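Local coordinates for SH2 domain-containing protein 3C (Homo sapiens, PDB 3T6G) that acts as an adapter in integrin-mediated adhesion and migration, with a C-terminal Cdc25-homology domain whose closed conformation prevents canonical exchange-factor function and is required for binding BCAR1, at residues F21-I26 with L273-S278. The protein carries 2 engineered substitutions. Sequence-based numbering, arbitrary orientation.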
# COMPACT_ATOMS: atom_id res chain seq x y z
N PHE A 21 2.47 -23.11 -7.35
CA PHE A 21 2.82 -22.50 -8.63
C PHE A 21 3.63 -23.48 -9.48
O PHE A 21 4.55 -24.13 -8.99
CB PHE A 21 3.59 -21.20 -8.38
CG PHE A 21 4.08 -20.52 -9.64
CD1 PHE A 21 3.31 -19.58 -10.29
CD2 PHE A 21 5.33 -20.83 -10.16
CE1 PHE A 21 3.76 -18.96 -11.44
CE2 PHE A 21 5.78 -20.21 -11.32
CZ PHE A 21 4.99 -19.28 -11.96
N GLN A 22 3.25 -23.60 -10.75
CA GLN A 22 3.91 -24.51 -11.68
C GLN A 22 4.12 -23.73 -12.98
O GLN A 22 3.31 -22.86 -13.29
CB GLN A 22 3.03 -25.73 -11.96
CG GLN A 22 2.69 -26.61 -10.75
CD GLN A 22 1.64 -27.68 -11.06
OE1 GLN A 22 0.46 -27.37 -11.26
NE2 GLN A 22 2.06 -28.95 -11.11
N SER A 23 5.19 -24.05 -13.71
CA SER A 23 5.52 -23.40 -14.98
C SER A 23 6.71 -24.08 -15.64
O SER A 23 7.27 -25.02 -15.08
CB SER A 23 5.86 -21.93 -14.76
OG SER A 23 6.29 -21.32 -15.98
N LEU A 24 7.10 -23.61 -16.83
CA LEU A 24 8.30 -24.13 -17.51
C LEU A 24 9.56 -23.54 -16.89
O LEU A 24 10.61 -24.18 -16.86
CB LEU A 24 8.28 -23.80 -19.01
CG LEU A 24 7.50 -24.69 -19.96
CD1 LEU A 24 7.54 -24.06 -21.34
CD2 LEU A 24 8.04 -26.13 -20.03
N LEU A 25 9.44 -22.31 -16.41
CA LEU A 25 10.51 -21.63 -15.69
C LEU A 25 10.71 -22.24 -14.31
O LEU A 25 11.83 -22.53 -13.91
CB LEU A 25 10.16 -20.16 -15.53
CG LEU A 25 10.57 -19.21 -16.65
CD1 LEU A 25 10.75 -19.96 -17.95
CD2 LEU A 25 9.59 -18.03 -16.79
N ILE A 26 9.62 -22.42 -13.57
CA ILE A 26 9.74 -22.97 -12.22
C ILE A 26 9.26 -24.41 -12.08
O ILE A 26 8.06 -24.65 -11.95
CB ILE A 26 9.02 -22.08 -11.20
CG1 ILE A 26 10.02 -21.11 -10.59
CG2 ILE A 26 8.37 -22.92 -10.11
CD1 ILE A 26 10.05 -19.80 -11.31
N LEU A 273 7.32 -12.77 -19.59
CA LEU A 273 7.55 -11.52 -18.91
C LEU A 273 6.53 -11.37 -17.80
O LEU A 273 6.89 -10.98 -16.69
CB LEU A 273 7.43 -10.37 -19.90
CG LEU A 273 8.66 -9.50 -20.13
CD1 LEU A 273 8.22 -8.24 -20.85
CD2 LEU A 273 9.30 -9.14 -18.80
N LEU A 274 5.27 -11.70 -18.09
CA LEU A 274 4.24 -11.68 -17.03
C LEU A 274 4.66 -12.63 -15.93
O LEU A 274 4.62 -12.26 -14.75
CB LEU A 274 2.84 -12.05 -17.55
CG LEU A 274 2.19 -11.02 -18.48
CD1 LEU A 274 0.78 -11.40 -18.88
CD2 LEU A 274 2.17 -9.69 -17.82
N GLU A 275 5.11 -13.83 -16.28
CA GLU A 275 5.56 -14.72 -15.20
C GLU A 275 6.57 -14.03 -14.27
O GLU A 275 6.44 -14.12 -13.03
CB GLU A 275 6.15 -16.00 -15.75
CG GLU A 275 6.43 -17.03 -14.69
CD GLU A 275 6.38 -18.44 -15.26
OE1 GLU A 275 5.87 -18.61 -16.39
OE2 GLU A 275 6.87 -19.38 -14.59
N VAL A 276 7.55 -13.33 -14.88
CA VAL A 276 8.68 -12.73 -14.15
C VAL A 276 8.20 -11.72 -13.12
O VAL A 276 8.74 -11.60 -12.03
CB VAL A 276 9.68 -12.06 -15.14
CG1 VAL A 276 10.69 -11.25 -14.40
CG2 VAL A 276 10.38 -13.12 -16.03
N PHE A 277 7.12 -11.02 -13.47
CA PHE A 277 6.55 -9.98 -12.65
C PHE A 277 5.40 -10.49 -11.78
O PHE A 277 4.57 -9.71 -11.29
CB PHE A 277 6.05 -8.85 -13.54
CG PHE A 277 7.15 -7.99 -14.06
CD1 PHE A 277 8.07 -7.42 -13.18
CD2 PHE A 277 7.29 -7.77 -15.43
CE1 PHE A 277 9.11 -6.63 -13.66
CE2 PHE A 277 8.33 -6.97 -15.91
CZ PHE A 277 9.24 -6.41 -15.03
N SER A 278 5.36 -11.81 -11.60
CA SER A 278 4.35 -12.40 -10.74
C SER A 278 4.99 -12.75 -9.39
O SER A 278 6.10 -13.33 -9.36
CB SER A 278 3.72 -13.63 -11.40
OG SER A 278 4.08 -14.82 -10.72
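Glu-275, near the C-terminal end of helix 271-276, reaches into the loop 21-26 and sets its carboxylate among Phe-21, Ser-23 and Leu-25. With CG anti to the backbone N (chi1 -171°) and the chain extended beyond it, the acid projects from the helix to the loop. Ser-23 OG faces both carboxylate oxygens, lying 2.8 Å from Glu-275 OE1; its one proton cannot be assigned to either, and the exact place of OE2 is doubtful. The same hydroxyl accepts a weak bond from Leu-25 N, at 3.3 Å, within a tight bend of the loop. Phe-21 turns its edge to the carboxylate, CZ 3.7 Å from Glu-275 CD, with ring and carboxylate planes 76° apart. The Leu-25 and Glu-275 side chains pass each other in opposite directions, with Leu-25 CD2 3.6 Å from Glu-275 CD. Ser-278 OG lies obliquely 4.2 Å from Phe-21 CE1 while capping Phe-281 N of helix 279-287, whose Glu-280 also touches Phe-21. The contact thus joins the loop before helix 35-46 to helix 271-276 through one acid-hydroxyl interaction; the ring's edge, where C-H bonds carry partial positive charge, is probably a mildly favourable neighbour for the carboxylate.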